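Local atomic coordinates of sensor protein (Vibrio cholerae O1 biovar El Tor, PDB entry 3MXQ), a protein that probably acts as a sensor histidine kinase that autophosphorylates from ATP, this chain being its N-terminal PAS sensor domain. Residues S90-S95 and L122-I127; L35-N40 and H136-V141. All coordinates share one frame; numbering follows the deposited sequence.

Contact 1. Residues S90-S95 and L122-I127; sequences SSSFSS and LEVIPI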
ATOM      1  N   SER A  90      14.642  22.144  -1.772  1.00 52.02           N
ATOM      2  CA  SER A  90      14.897  20.728  -1.523  1.00 50.88           C
ATOM      3  C   SER A  90      14.082  20.139  -0.388  1.00 49.17           C
ATOM      4  O   SER A  90      13.614  20.856   0.488  1.00 49.51           O
ATOM      5  CB  SER A  90      16.386  20.486  -1.273  1.00 51.29           C
ATOM      6  OG  SER A  90      16.655  19.096  -1.214  1.00 52.55           O
ATOM      7  N   SER A  91      13.910  18.822  -0.422  1.00 47.03           N
ATOM      8  CA  SER A  91      13.163  18.129   0.607  1.00 44.58           C
ATOM      9  C   SER A  91      14.048  17.966   1.820  1.00 43.48           C
ATOM     10  O   SER A  91      15.267  18.080   1.723  1.00 43.04           O
ATOM     11  CB  SER A  91      12.656  16.769   0.110  1.00 44.52           C
ATOM     12  OG  SER A  91      13.681  15.790   0.069  1.00 43.76           O
ATOM     13  N   SER A  92      13.423  17.716   2.962  1.00 42.19           N
ATOM     14  CA  SER A  92      14.143  17.482   4.204  1.00 41.39           C
ATOM     15  C   SER A  92      13.428  16.398   4.995  1.00 40.83           C
ATOM     16  O   SER A  92      12.220  16.221   4.869  1.00 40.87           O
ATOM     17  CB  SER A  92      14.221  18.767   5.027  1.00 41.10           C
ATOM     18  OG  SER A  92      13.006  18.974   5.732  1.00 41.34           O
ATOM     19  N   PHE A  93      14.187  15.671   5.801  1.00 40.88           N
ATOM     20  CA  PHE A  93      13.639  14.634   6.654  1.00 41.22           C
ATOM     21  C   PHE A  93      14.363  14.645   7.990  1.00 41.80           C
ATOM     22  O   PHE A  93      15.585  14.555   8.038  1.00 41.84           O
ATOM     23  CB  PHE A  93      13.767  13.263   5.991  1.00 41.10           C
ATOM     24  CG  PHE A  93      13.134  12.146   6.777  1.00 41.38           C
ATOM     25  CD1 PHE A  93      11.805  11.799   6.573  1.00 41.57           C
ATOM     26  CD2 PHE A  93      13.868  11.433   7.720  1.00 42.02           C
ATOM     27  CE1 PHE A  93      11.217  10.759   7.305  1.00 41.59           C
ATOM     28  CE2 PHE A  93      13.277  10.395   8.459  1.00 41.87           C
ATOM     29  CZ  PHE A  93      11.957  10.062   8.247  1.00 41.20           C
ATOM     30  N   SER A  94      13.601  14.758   9.072  1.00 42.50           N
ATOM     31  CA  SER A  94      14.166  14.749  10.411  1.00 43.80           C
ATOM     32  C   SER A  94      13.091  14.396  11.421  1.00 44.60           C
ATOM     33  O   SER A  94      11.898  14.481  11.121  1.00 44.95           O
ATOM     34  CB  SER A  94      14.732  16.125  10.752  1.00 43.76           C
ATOM     35  OG  SER A  94      13.694  17.095  10.760  1.00 44.34           O
ATOM     36  N   SER A  95      13.512  14.009  12.619  1.00 45.87           N
ATOM     37  CA  SER A  95      12.577  13.799  13.702  1.00 47.25           C
ATOM     38  C   SER A  95      11.999  15.148  14.079  1.00 48.85           C
ATOM     39  O   SER A  95      12.584  16.181  13.765  1.00 48.86           O
ATOM     40  CB  SER A  95      13.259  13.135  14.895  1.00 47.13           C
ATOM     41  OG  SER A  95      14.457  13.797  15.247  1.00 47.64           O
ATOM     42  N   LEU A 122       9.323  14.072  10.589  1.00 37.09           N
ATOM     43  CA  LEU A 122       8.715  15.066   9.707  1.00 34.67           C
ATOM     44  C   LEU A 122       9.463  15.147   8.395  1.00 33.89           C
ATOM     45  O   LEU A 122      10.699  15.232   8.367  1.00 34.03           O
ATOM     46  CB  LEU A 122       8.704  16.440  10.377  1.00 33.95           C
ATOM     47  CG  LEU A 122       8.361  17.639   9.499  1.00 32.64           C
ATOM     48  CD1 LEU A 122       6.934  17.609   9.050  1.00 31.57           C
ATOM     49  CD2 LEU A 122       8.615  18.909  10.273  1.00 32.81           C
ATOM     50  N   GLU A 123       8.700  15.132   7.309  1.00 33.04           N
ATOM     51  CA  GLU A 123       9.251  15.223   5.959  1.00 32.22           C
ATOM     52  C   GLU A 123       8.594  16.396   5.266  1.00 31.17           C
ATOM     53  O   GLU A 123       7.378  16.491   5.216  1.00 31.12           O
ATOM     54  CB  GLU A 123       9.001  13.925   5.191  1.00 32.46           C
ATOM     55  CG  GLU A 123       9.718  13.843   3.859  1.00 35.66           C
ATOM     56  CD  GLU A 123       9.912  12.394   3.335  1.00 39.94           C
ATOM     57  OE1 GLU A 123      11.087  12.066   2.966  1.00 42.43           O
ATOM     58  OE2 GLU A 123       8.917  11.603   3.281  1.00 40.15           O
ATOM     59  N   VAL A 124       9.414  17.312   4.772  1.00 30.93           N
ATOM     60  CA  VAL A 124       8.943  18.453   3.989  1.00 30.48           C
ATOM     61  C   VAL A 124       9.434  18.324   2.545  1.00 30.52           C
ATOM     62  O   VAL A 124      10.640  18.229   2.297  1.00 30.79           O
ATOM     63  CB  VAL A 124       9.432  19.777   4.601  1.00 30.10           C
ATOM     64  CG1 VAL A 124       8.822  20.946   3.862  1.00 30.26           C
ATOM     65  CG2 VAL A 124       9.044  19.848   6.076  1.00 29.48           C
ATOM     66  N   ILE A 125       8.505  18.306   1.602  1.00 30.61           N
ATOM     67  CA  ILE A 125       8.855  18.158   0.191  1.00 31.36           C
ATOM     68  C   ILE A 125       8.275  19.306  -0.630  1.00 33.05           C
ATOM     69  O   ILE A 125       7.044  19.477  -0.684  1.00 33.16           O
ATOM     70  CB  ILE A 125       8.291  16.861  -0.409  1.00 30.97           C
ATOM     71  CG1 ILE A 125       8.807  15.620   0.337  1.00 30.38           C
ATOM     72  CG2 ILE A 125       8.610  16.795  -1.886  1.00 30.48           C
ATOM     73  CD1 ILE A 125       7.852  14.419   0.293  1.00 28.40           C
ATOM     74  N   PRO A 126       9.151  20.080  -1.301  1.00 34.54           N
ATOM     75  CA  PRO A 126       8.709  21.174  -2.159  1.00 36.08           C
ATOM     76  C   PRO A 126       8.032  20.636  -3.407  1.00 37.87           C
ATOM     77  O   PRO A 126       8.330  19.519  -3.805  1.00 38.32           O
ATOM     78  CB  PRO A 126      10.011  21.880  -2.527  1.00 35.86           C
ATOM     79  CG  PRO A 126      11.080  20.880  -2.322  1.00 35.20           C
ATOM     80  CD  PRO A 126      10.615  19.909  -1.312  1.00 34.55           C
ATOM     81  N   ILE A 127       7.111  21.403  -3.988  1.00 40.31           N
ATOM     82  CA  ILE A 127       6.466  21.027  -5.258  1.00 42.93           C
ATOM     83  C   ILE A 127       6.522  22.143  -6.308  1.00 45.51           C
ATOM     84  O   ILE A 127       5.885  23.195  -6.170  1.00 45.39           O
ATOM     85  CB  ILE A 127       4.997  20.566  -5.070  1.00 42.60           C
ATOM     86  CG1 ILE A 127       4.922  19.399  -4.081  1.00 41.89           C
ATOM     87  CG2 ILE A 127       4.382  20.189  -6.427  1.00 42.07           C
ATOM     88  CD1 ILE A 127       3.512  18.994  -3.694  1.00 40.70           C
TER
HETATM   89  O   HOH W   1      14.184  13.308   2.332  1.00122.25           O

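Contact 2. Residues L35-N40 and H136-V141; sequences LCIVRN and HVCLCV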
ATOM      1  N   LEU A  35      -0.633  13.533   6.244  1.00 28.75           N
ATOM      2  CA  LEU A  35      -0.203  14.193   5.019  1.00 29.33           C
ATOM      3  C   LEU A  35      -0.980  15.463   4.798  1.00 29.94           C
ATOM      4  O   LEU A  35      -2.206  15.477   4.907  1.00 30.16           O
ATOM      5  CB  LEU A  35      -0.368  13.280   3.807  1.00 29.42           C
ATOM      6  CG  LEU A  35       0.005  13.989   2.499  1.00 30.76           C
ATOM      7  CD1 LEU A  35       0.974  13.165   1.637  1.00 32.45           C
ATOM      8  CD2 LEU A  35      -1.238  14.416   1.714  1.00 31.71           C
ATOM      9  N   CYS A  36      -0.257  16.519   4.446  1.00 30.87           N
ATOM     10  CA  CYS A  36      -0.835  17.839   4.289  1.00 32.20           C
ATOM     11  C   CYS A  36      -0.132  18.604   3.174  1.00 32.36           C
ATOM     12  O   CYS A  36       1.090  18.657   3.152  1.00 32.63           O
ATOM     13  CB  CYS A  36      -0.653  18.581   5.598  1.00 32.43           C
ATOM     14  SG  CYS A  36      -1.323  20.209   5.546  1.00 36.75           S
ATOM     15  N   ILE A  37      -0.876  19.187   2.244  1.00 33.37           N
ATOM     16  CA  ILE A  37      -0.235  20.043   1.245  1.00 34.51           C
ATOM     17  C   ILE A  37      -0.543  21.491   1.585  1.00 35.57           C
ATOM     18  O   ILE A  37      -1.700  21.846   1.848  1.00 35.75           O
ATOM     19  CB  ILE A  37      -0.722  19.800  -0.232  1.00 34.50           C
ATOM     20  CG1 ILE A  37      -0.904  18.319  -0.573  1.00 34.97           C
ATOM     21  CG2 ILE A  37       0.218  20.485  -1.242  1.00 33.79           C
ATOM     22  CD1 ILE A  37       0.369  17.514  -0.636  1.00 36.94           C
ATOM     23  N   VAL A  38       0.477  22.336   1.546  1.00 36.76           N
ATOM     24  CA  VAL A  38       0.255  23.749   1.782  1.00 38.61           C
ATOM     25  C   VAL A  38       0.752  24.611   0.648  1.00 40.35           C
ATOM     26  O   VAL A  38       1.756  24.310   0.013  1.00 40.47           O
ATOM     27  CB  VAL A  38       0.862  24.202   3.117  1.00 38.51           C
ATOM     28  CG1 VAL A  38       0.445  23.238   4.193  1.00 38.04           C
ATOM     29  CG2 VAL A  38       2.375  24.268   3.045  1.00 38.27           C
ATOM     30  N   ARG A  39       0.020  25.682   0.392  1.00 42.87           N
ATOM     31  CA  ARG A  39       0.427  26.694  -0.555  1.00 45.49           C
ATOM     32  C   ARG A  39       1.671  27.369   0.024  1.00 46.48           C
ATOM     33  O   ARG A  39       2.032  27.110   1.179  1.00 47.03           O
ATOM     34  CB  ARG A  39      -0.713  27.686  -0.709  1.00 45.82           C
ATOM     35  CG  ARG A  39      -0.990  28.113  -2.126  1.00 48.35           C
ATOM     36  CD  ARG A  39      -2.419  28.635  -2.272  1.00 52.36           C
ATOM     37  NE  ARG A  39      -2.681  29.861  -1.514  1.00 54.59           N
ATOM     38  CZ  ARG A  39      -3.893  30.268  -1.134  1.00 56.02           C
ATOM     39  NH1 ARG A  39      -4.971  29.550  -1.420  1.00 56.21           N
ATOM     40  NH2 ARG A  39      -4.030  31.396  -0.453  1.00 56.77           N
ATOM     41  N   ASN A  40       2.351  28.208  -0.750  1.00 47.54           N
ATOM     42  CA  ASN A  40       3.577  28.823  -0.236  1.00 48.29           C
ATOM     43  C   ASN A  40       3.316  29.978   0.731  1.00 48.42           C
ATOM     44  O   ASN A  40       4.250  30.552   1.288  1.00 48.64           O
ATOM     45  CB  ASN A  40       4.558  29.206  -1.360  1.00 48.66           C
ATOM     46  CG  ASN A  40       3.978  30.210  -2.357  1.00 49.78           C
ATOM     47  OD1 ASN A  40       2.937  30.834  -2.127  1.00 50.78           O
ATOM     48  ND2 ASN A  40       4.666  30.367  -3.481  1.00 50.49           N
ATOM     49  N   HIS A 136       3.690  24.937  -3.835  1.00 49.35           N
ATOM     50  CA  HIS A 136       3.175  24.154  -2.730  1.00 46.45           C
ATOM     51  C   HIS A 136       4.307  23.407  -2.067  1.00 44.39           C
ATOM     52  O   HIS A 136       5.330  23.132  -2.703  1.00 44.22           O
ATOM     53  CB  HIS A 136       2.148  23.136  -3.211  1.00 46.68           C
ATOM     54  CG  HIS A 136       1.024  23.736  -3.982  1.00 47.12           C
ATOM     55  ND1 HIS A 136       1.092  23.953  -5.340  1.00 47.73           N
ATOM     56  CD2 HIS A 136      -0.197  24.166  -3.589  1.00 47.71           C
ATOM     57  CE1 HIS A 136      -0.042  24.492  -5.752  1.00 48.42           C
ATOM     58  NE2 HIS A 136      -0.842  24.630  -4.710  1.00 48.33           N
ATOM     59  N   VAL A 137       4.131  23.085  -0.787  1.00 41.70           N
ATOM     60  CA  VAL A 137       4.931  22.023  -0.193  1.00 39.29           C
ATOM     61  C   VAL A 137       4.065  20.942   0.456  1.00 37.89           C
ATOM     62  O   VAL A 137       2.980  21.216   0.976  1.00 37.56           O
ATOM     63  CB  VAL A 137       6.043  22.533   0.757  1.00 39.14           C
ATOM     64  CG1 VAL A 137       6.440  23.934   0.384  1.00 39.58           C
ATOM     65  CG2 VAL A 137       5.607  22.472   2.193  1.00 38.25           C
ATOM     66  N   CYS A 138       4.569  19.714   0.376  1.00 36.35           N
ATOM     67  CA  CYS A 138       3.974  18.557   0.990  1.00 35.62           C
ATOM     68  C   CYS A 138       4.559  18.305   2.382  1.00 34.56           C
ATOM     69  O   CYS A 138       5.764  18.423   2.586  1.00 34.64           O
ATOM     70  CB  CYS A 138       4.266  17.372   0.095  1.00 36.03           C
ATOM     71  SG  CYS A 138       3.478  15.849   0.586  1.00 39.72           S
ATOM     72  N   LEU A 139       3.707  17.960   3.340  1.00 33.89           N
ATOM     73  CA  LEU A 139       4.147  17.645   4.708  1.00 33.46           C
ATOM     74  C   LEU A 139       3.618  16.283   5.111  1.00 33.58           C
ATOM     75  O   LEU A 139       2.434  15.977   4.925  1.00 33.69           O
ATOM     76  CB  LEU A 139       3.645  18.669   5.726  1.00 33.41           C
ATOM     77  CG  LEU A 139       3.819  20.159   5.448  1.00 33.46           C
ATOM     78  CD1 LEU A 139       3.253  20.969   6.590  1.00 34.08           C
ATOM     79  CD2 LEU A 139       5.265  20.456   5.300  1.00 34.68           C
ATOM     80  N   CYS A 140       4.498  15.468   5.665  1.00 33.47           N
ATOM     81  CA  CYS A 140       4.131  14.141   6.068  1.00 33.88           C
ATOM     82  C   CYS A 140       4.682  13.948   7.450  1.00 33.92           C
ATOM     83  O   CYS A 140       5.860  14.222   7.697  1.00 34.26           O
ATOM     84  CB  CYS A 140       4.745  13.125   5.115  1.00 34.16           C
ATOM     85  SG  CYS A 140       4.341  13.412   3.353  1.00 37.83           S
ATOM     86  N   VAL A 141       3.839  13.499   8.370  1.00 34.18           N
ATOM     87  CA  VAL A 141       4.302  13.256   9.733  1.00 34.44           C
ATOM     88  C   VAL A 141       4.209  11.773  10.037  1.00 35.54           C
ATOM     89  O   VAL A 141       3.139  11.186   9.938  1.00 35.41           O
ATOM     90  CB  VAL A 141       3.545  14.123  10.773  1.00 34.10           C
ATOM     91  CG1 VAL A 141       3.993  13.779  12.194  1.00 33.24           C
ATOM     92  CG2 VAL A 141       3.771  15.604  10.482  1.00 32.72           C
TER

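Contact 1. Residues S90-S95 and L122-I127
Phe93 lays its ring beside the side chain of Glu123, the two residues facing each other as the non-hydrogen-bonded pair of an antiparallel strand pairing. Phe93 CD1 lies 3.8 Å from Glu123 CB, and the CG methylene of Glu123 sits at the ring edge, in plane. Ring and carboxylate are turned 67° apart, so the acid group meets the ring obliquely and does not stack on it. Their pairing sends both side chains off on the same face; with CG anti to the backbone N in each (chi1 -176° for Phe93, -171° for Glu123), ring and acid chain then run opposite ways along the strands, and the ring meets Glu123 through its CD1 corner.

Hydrogen-bonded pairs flank this one. Ser92 N gives its hydrogen to Val124 O at 2.9 Å, with the donor in the carbonyl plane, and Val124 N answers to Ser92 O. Beyond Phe93, Leu122 N reaches Ser94 O at 2.7 Å, and Ser94 N returns a bond to Leu122 O. On the face that carries Ser92 and Val124, Ser92 OG rests 3.8 Å from Val124 CB. At the start of the pairing the Pro126 ring lies against the backbone of Ser90 and Ser91, its CD 3.6 Å from Ser91 N.

The polar ends are fixed from further out: Glu123 OE2 is hydrogen-bonded to Tyr142 OH and forms a salt bridge with Arg21 of the second subunit, while Ser94 OG bonds Lys81 NZ. Within the antiparallel sheet of this PAS fold, strand 92-95 is an outermost strand and runs along strand 118-128, whose other neighbour is strand 134-145. Helix 75-88 packs over the face of Leu122 and Val124, and Phe93 and Glu123 look the other way, toward neighbouring subunits.

Contact 2. Residues L35-N40 and H136-V141
The His136 imidazole, the flat group of this contact, meets Ile37, Val38 and Arg39 obliquely. Its CD2 comes 4.0 Å from Arg39 CA, and behind the ring His136 CB packs 3.8 Å from Ile37 CG2. The setting is the antiparallel sheet of the PAS fold, where strand 34-39, early in the domain, pairs with strand 134-145 near its end.

Two hydrogen-bonded pairs, Cys36 with Leu139 and Val38 with Val137, join the strands, each through two N-H...O bonds. Val38 N points almost straight at Val137 O, with 174° at the hydrogen. On the face of Val38, Val137 and Leu139, the CG2 methyls of Val38 and Val137 meet at 3.8 Å; Val137 also packs on Ile82 and Leu86 of helix 75-88, and Leu139 on Leu78.

The other face is lined by Leu35, Ile37, Cys138 and Cys140, and Leu22 of the second subunit packs against both Leu35 and Ile37. Here Cys138 SG stands anti to its own N (chi1 -174°), which carries the sulfur mainly along its own strand, toward the Cys140 end, and leaves it in apolar contact with two residues of 35-40: it lies 3.7 Å from Ile37 CD1 and 3.8 Å from Leu35 CD1.

Overall arrangement
Contacts 1 and 2 belong to one antiparallel sheet, their centres about 9 Å apart, and are joined through the adjacent strands 118-128 and 134-145. Backbone bonds probably stitch them together: Ile125 O lies 2.7 Å from Cys138 N, and Ile127 N lies 2.8 Å from His136 O. Along the chain, contact 1 is nested inside the loop that contact 2 closes. Contact 2 occupies the buried middle of the sheet, whereas contact 1 adds an outer strand. Helix 75-88 covers one face across both. On the other, residues of the second subunit touch both contacts, Arg21 reaching Glu123 in one and Cys140 in the other.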